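Local atomic coordinates of xylosidase (Xanthomonas axonopodis pv. citri, PDB entry 6XN2), a protein that probably releases xylose from xylo-oligosaccharides, as a family 43 glycoside hydrolase that binds xylotriose. Residues A[175-189]-A[254-268]. Sequence-based numbering, arbitrary orientation.
With XYP (beta-D-xylopyranose), chain E.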
# COMPACT_ATOMS: atom_id res chain seq x y z
N ALA A 175 5.34 -3.45 11.78
CA ALA A 175 6.25 -3.86 12.85
C ALA A 175 5.82 -3.05 14.06
O ALA A 175 6.25 -1.93 14.19
CB ALA A 175 7.67 -3.57 12.47
N ASP A 176 5.03 -3.65 14.95
CA ASP A 176 4.51 -2.96 16.13
C ASP A 176 5.65 -2.69 17.10
O ASP A 176 6.64 -3.43 17.12
CB ASP A 176 3.41 -3.79 16.79
CG ASP A 176 2.58 -2.98 17.79
OD1 ASP A 176 3.16 -2.37 18.71
OD2 ASP A 176 1.34 -2.96 17.63
N ASP A 177 5.54 -1.65 17.89
CA ASP A 177 6.54 -1.30 18.87
C ASP A 177 6.71 -2.37 19.92
O ASP A 177 7.75 -2.46 20.50
CB ASP A 177 6.15 -0.03 19.58
CG ASP A 177 6.46 1.20 18.79
OD1 ASP A 177 7.30 1.14 17.90
OD2 ASP A 177 5.87 2.23 19.07
N ASP A 178 5.69 -3.17 20.10
CA ASP A 178 5.73 -4.22 21.07
C ASP A 178 6.38 -5.48 20.59
O ASP A 178 6.42 -6.42 21.29
CB ASP A 178 4.36 -4.49 21.64
CG ASP A 178 3.46 -5.20 20.70
OD1 ASP A 178 3.87 -5.60 19.64
OD2 ASP A 178 2.31 -5.38 21.03
N GLY A 179 6.86 -5.51 19.37
CA GLY A 179 7.50 -6.69 18.87
C GLY A 179 6.74 -7.57 17.93
O GLY A 179 7.31 -8.36 17.26
N ALA A 180 5.44 -7.42 17.89
CA ALA A 180 4.65 -8.22 17.00
C ALA A 180 4.60 -7.64 15.61
O ALA A 180 4.90 -6.51 15.42
CB ALA A 180 3.26 -8.38 17.54
N HIS A 181 4.23 -8.46 14.65
CA HIS A 181 4.05 -8.05 13.29
C HIS A 181 2.64 -8.36 12.87
O HIS A 181 2.15 -9.41 13.15
CB HIS A 181 5.03 -8.70 12.34
CG HIS A 181 6.41 -8.12 12.37
ND1 HIS A 181 7.38 -8.57 13.22
CD2 HIS A 181 7.00 -7.20 11.59
CE1 HIS A 181 8.49 -7.91 13.02
NE2 HIS A 181 8.29 -7.07 12.03
N TYR A 182 1.99 -7.44 12.19
CA TYR A 182 0.64 -7.62 11.73
C TYR A 182 0.54 -7.44 10.24
O TYR A 182 1.07 -6.53 9.71
CB TYR A 182 -0.32 -6.64 12.40
CG TYR A 182 -0.45 -6.75 13.89
CD1 TYR A 182 0.39 -6.09 14.71
CD2 TYR A 182 -1.41 -7.51 14.45
CE1 TYR A 182 0.29 -6.19 16.06
CE2 TYR A 182 -1.52 -7.62 15.80
CZ TYR A 182 -0.66 -6.97 16.61
OH TYR A 182 -0.79 -7.06 17.95
N LEU A 183 -0.16 -8.34 9.59
CA LEU A 183 -0.36 -8.23 8.15
C LEU A 183 -1.74 -7.65 7.86
O LEU A 183 -2.75 -8.12 8.38
CB LEU A 183 -0.21 -9.60 7.47
CG LEU A 183 -0.58 -9.64 5.98
CD1 LEU A 183 0.38 -8.81 5.13
CD2 LEU A 183 -0.66 -11.08 5.49
N TYR A 184 -1.76 -6.59 7.05
CA TYR A 184 -3.00 -6.00 6.56
C TYR A 184 -3.11 -6.26 5.08
O TYR A 184 -2.11 -6.18 4.38
CB TYR A 184 -3.04 -4.49 6.83
CG TYR A 184 -2.98 -4.13 8.30
CD1 TYR A 184 -1.75 -4.05 8.96
CD2 TYR A 184 -4.14 -3.86 9.01
CE1 TYR A 184 -1.69 -3.71 10.31
CE2 TYR A 184 -4.09 -3.52 10.36
CZ TYR A 184 -2.86 -3.45 11.00
OH TYR A 184 -2.81 -3.12 12.34
N PHE A 185 -4.31 -6.55 4.60
CA PHE A 185 -4.48 -6.71 3.16
C PHE A 185 -5.90 -6.46 2.68
O PHE A 185 -6.84 -6.37 3.48
CB PHE A 185 -4.00 -8.11 2.72
CG PHE A 185 -4.71 -9.27 3.38
CD1 PHE A 185 -4.29 -9.76 4.61
CD2 PHE A 185 -5.76 -9.92 2.74
CE1 PHE A 185 -4.91 -10.84 5.21
CE2 PHE A 185 -6.39 -11.02 3.33
CZ PHE A 185 -5.97 -11.48 4.57
N GLY A 186 -6.04 -6.33 1.37
CA GLY A 186 -7.35 -6.14 0.76
C GLY A 186 -7.41 -5.08 -0.31
O GLY A 186 -6.73 -4.06 -0.26
N GLY A 187 -8.25 -5.33 -1.29
CA GLY A 187 -8.55 -4.35 -2.31
C GLY A 187 -9.81 -4.83 -3.00
O GLY A 187 -9.90 -6.01 -3.34
N ILE A 188 -10.77 -3.95 -3.20
CA ILE A 188 -11.98 -4.31 -3.89
C ILE A 188 -11.84 -4.18 -5.40
O ILE A 188 -10.74 -4.00 -5.88
CB ILE A 188 -13.23 -3.60 -3.35
CG1 ILE A 188 -13.12 -2.10 -3.52
CG2 ILE A 188 -13.47 -3.98 -1.90
CD1 ILE A 188 -14.37 -1.37 -3.16
N TRP A 189 -12.96 -4.26 -6.12
CA TRP A 189 -12.93 -4.28 -7.59
C TRP A 189 -11.94 -5.33 -8.07
O TRP A 189 -12.08 -6.51 -7.73
CB TRP A 189 -12.56 -2.90 -8.17
CG TRP A 189 -13.63 -1.85 -7.97
CD1 TRP A 189 -14.63 -1.86 -7.04
CD2 TRP A 189 -13.80 -0.65 -8.73
NE1 TRP A 189 -15.40 -0.72 -7.17
CE2 TRP A 189 -14.91 0.03 -8.20
CE3 TRP A 189 -13.11 -0.08 -9.81
CZ2 TRP A 189 -15.36 1.25 -8.72
CZ3 TRP A 189 -13.55 1.13 -10.32
CH2 TRP A 189 -14.66 1.78 -9.77
N ARG A 254 -15.11 5.23 2.39
CA ARG A 254 -14.96 3.77 2.58
C ARG A 254 -13.69 3.23 1.93
O ARG A 254 -13.29 3.73 0.92
CB ARG A 254 -16.21 3.00 2.14
CG ARG A 254 -16.45 3.00 0.64
CD ARG A 254 -15.74 1.92 -0.09
NE ARG A 254 -16.01 1.99 -1.50
CZ ARG A 254 -15.36 2.77 -2.34
NH1 ARG A 254 -14.41 3.56 -1.89
NH2 ARG A 254 -15.65 2.76 -3.61
N PHE A 255 -13.14 2.19 2.53
CA PHE A 255 -11.94 1.53 2.06
C PHE A 255 -12.04 0.93 0.67
O PHE A 255 -12.99 0.32 0.36
CB PHE A 255 -11.55 0.46 3.07
CG PHE A 255 -10.45 -0.44 2.61
CD1 PHE A 255 -9.16 -0.08 2.74
CD2 PHE A 255 -10.74 -1.63 2.03
CE1 PHE A 255 -8.15 -0.88 2.31
CE2 PHE A 255 -9.74 -2.45 1.59
CZ PHE A 255 -8.43 -2.06 1.73
N PHE A 256 -11.03 1.13 -0.16
CA PHE A 256 -10.98 0.57 -1.49
C PHE A 256 -9.82 -0.38 -1.63
O PHE A 256 -10.04 -1.49 -1.96
CB PHE A 256 -10.87 1.64 -2.54
CG PHE A 256 -11.02 1.15 -3.94
CD1 PHE A 256 -9.93 0.78 -4.68
CD2 PHE A 256 -12.25 1.15 -4.56
CE1 PHE A 256 -10.06 0.38 -5.97
CE2 PHE A 256 -12.37 0.75 -5.85
CZ PHE A 256 -11.29 0.37 -6.55
N GLU A 257 -8.61 0.07 -1.38
CA GLU A 257 -7.41 -0.74 -1.47
C GLU A 257 -6.21 -0.14 -0.74
O GLU A 257 -6.31 0.88 -0.14
CB GLU A 257 -7.02 -1.03 -2.92
CG GLU A 257 -6.45 0.12 -3.70
CD GLU A 257 -6.52 -0.06 -5.22
OE1 GLU A 257 -6.80 -1.13 -5.69
OE2 GLU A 257 -6.25 0.88 -5.95
N GLY A 258 -5.10 -0.86 -0.75
CA GLY A 258 -3.83 -0.40 -0.23
C GLY A 258 -3.75 0.11 1.20
O GLY A 258 -3.31 1.25 1.42
N PRO A 259 -4.09 -0.71 2.18
CA PRO A 259 -4.01 -0.26 3.55
C PRO A 259 -2.58 -0.06 4.03
O PRO A 259 -1.70 -0.65 3.55
CB PRO A 259 -4.62 -1.40 4.33
CG PRO A 259 -4.42 -2.57 3.51
CD PRO A 259 -4.42 -2.12 2.09
N TRP A 260 -2.41 0.83 4.97
CA TRP A 260 -1.10 1.05 5.58
C TRP A 260 -1.36 1.46 7.01
O TRP A 260 -2.31 2.20 7.27
CB TRP A 260 -0.30 2.12 4.84
CG TRP A 260 1.08 2.38 5.43
CD1 TRP A 260 1.39 3.28 6.42
CD2 TRP A 260 2.32 1.74 5.07
NE1 TRP A 260 2.74 3.23 6.69
CE2 TRP A 260 3.33 2.29 5.88
CE3 TRP A 260 2.67 0.76 4.13
CZ2 TRP A 260 4.67 1.90 5.79
CZ3 TRP A 260 3.99 0.36 4.04
CH2 TRP A 260 4.98 0.94 4.86
N VAL A 261 -0.54 0.97 7.93
CA VAL A 261 -0.70 1.36 9.33
C VAL A 261 0.63 1.84 9.89
O VAL A 261 1.66 1.21 9.68
CB VAL A 261 -1.24 0.20 10.20
CG1 VAL A 261 -1.35 0.61 11.66
CG2 VAL A 261 -2.61 -0.25 9.69
N HIS A 262 0.60 2.98 10.57
CA HIS A 262 1.79 3.42 11.29
C HIS A 262 1.41 3.84 12.71
O HIS A 262 0.25 4.16 13.00
CB HIS A 262 2.51 4.55 10.54
CG HIS A 262 1.85 5.89 10.64
ND1 HIS A 262 0.90 6.32 9.75
CD2 HIS A 262 2.03 6.90 11.52
CE1 HIS A 262 0.51 7.54 10.08
NE2 HIS A 262 1.18 7.91 11.16
N GLN A 263 2.39 3.83 13.59
CA GLN A 263 2.19 4.21 14.96
C GLN A 263 2.76 5.58 15.23
O GLN A 263 3.82 5.89 14.84
CB GLN A 263 2.85 3.21 15.90
CG GLN A 263 2.13 1.91 16.06
CD GLN A 263 2.78 1.00 17.07
OE1 GLN A 263 3.72 0.36 16.79
NE2 GLN A 263 2.24 0.97 18.26
N HIS A 264 2.01 6.37 15.97
CA HIS A 264 2.42 7.68 16.35
C HIS A 264 1.63 8.12 17.53
O HIS A 264 0.44 7.93 17.56
CB HIS A 264 2.21 8.64 15.21
CG HIS A 264 2.44 10.06 15.58
ND1 HIS A 264 3.70 10.56 15.77
CD2 HIS A 264 1.59 11.05 15.87
CE1 HIS A 264 3.61 11.82 16.11
NE2 HIS A 264 2.34 12.14 16.18
N ALA A 265 2.30 8.69 18.51
CA ALA A 265 1.67 9.21 19.69
C ALA A 265 0.70 8.30 20.38
O ALA A 265 -0.33 8.72 20.82
CB ALA A 265 1.00 10.53 19.37
N GLY A 266 1.05 7.04 20.50
CA GLY A 266 0.22 6.09 21.19
C GLY A 266 -1.04 5.67 20.50
O GLY A 266 -1.89 5.12 21.11
N ARG A 267 -1.14 5.97 19.22
CA ARG A 267 -2.33 5.58 18.46
C ARG A 267 -1.89 4.90 17.17
O ARG A 267 -0.75 5.07 16.77
CB ARG A 267 -3.16 6.81 18.14
CG ARG A 267 -4.14 7.17 19.25
CD ARG A 267 -5.53 7.33 18.69
NE ARG A 267 -6.41 7.23 19.83
CZ ARG A 267 -7.69 6.96 19.78
NH1 ARG A 267 -8.30 6.78 18.62
NH2 ARG A 267 -8.39 6.90 20.90
N TYR A 268 -2.78 4.09 16.63
CA TYR A 268 -2.55 3.46 15.34
C TYR A 268 -3.26 4.26 14.27
O TYR A 268 -4.42 4.63 14.43
CB TYR A 268 -3.05 2.01 15.35
CG TYR A 268 -2.27 1.13 16.29
CD1 TYR A 268 -2.64 1.01 17.63
CD2 TYR A 268 -1.16 0.42 15.85
CE1 TYR A 268 -1.91 0.20 18.50
CE2 TYR A 268 -0.43 -0.39 16.72
CZ TYR A 268 -0.82 -0.49 18.04
OH TYR A 268 -0.09 -1.29 18.89
O1 XYP E . -5.36 -1.60 -8.21
C1 XYP E . -4.00 -1.27 -8.07
C2 XYP E . -3.41 -2.11 -6.97
C3 XYP E . -1.92 -2.15 -7.00
C4 XYP E . -1.43 -2.44 -8.40
C5 XYP E . -2.01 -1.44 -9.35
O2 XYP E . -3.78 -1.66 -5.67
O3 XYP E . -1.63 -3.20 -6.13
O4 XYP E . -0.04 -2.32 -8.46
O5 XYP E . -3.41 -1.50 -9.33
O HOH W 1 5.24 0.90 14.87
O HOH W 2 -8.28 -3.19 -5.66
O HOH W 3 -17.15 0.82 -5.32
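Ile188 N donates to Phe256 O (2.8 Å) near the sugar pocket, whereas strands 181-185 and 257-264 run roughly antiparallel (153°) and approach to 6.6 Å between axes, with side chains making the contact. Tyr184 and Val261 meet here: methyl CG2 of Val261 sits over the ring face, 3.5 Å from the Tyr184 centroid, while the phenol reaches Pro288 O. Compact Pro259 packs against CB of Tyr184. Near the sugar, Gly187, having no side chain, lets its CA come within 3.9 Å of Glu257 CA. The Phe256 ring takes Ile188 CG1 over one face and turns its edge to the Trp189 indole in a T-shaped pair, planes at 70°; a chi1 of -171°, which swings the ring away from the backbone N, places it there. At the other end, the Asp176–Gly179 turn is held by Gln263 OE1, which accepts from Asp177 N in the carbonyl plane (2.9 Å), and by Tyr268 OH, which donates to the syn lone pair of Asp176 OD2. Glu257 OE1 accepts from xylose O1 (2.9 Å), and a water links it to Ile188 O. The arrangement joins adjoining blades around the central pocket of the five-bladed beta-propeller characteristic of GH43 enzymes.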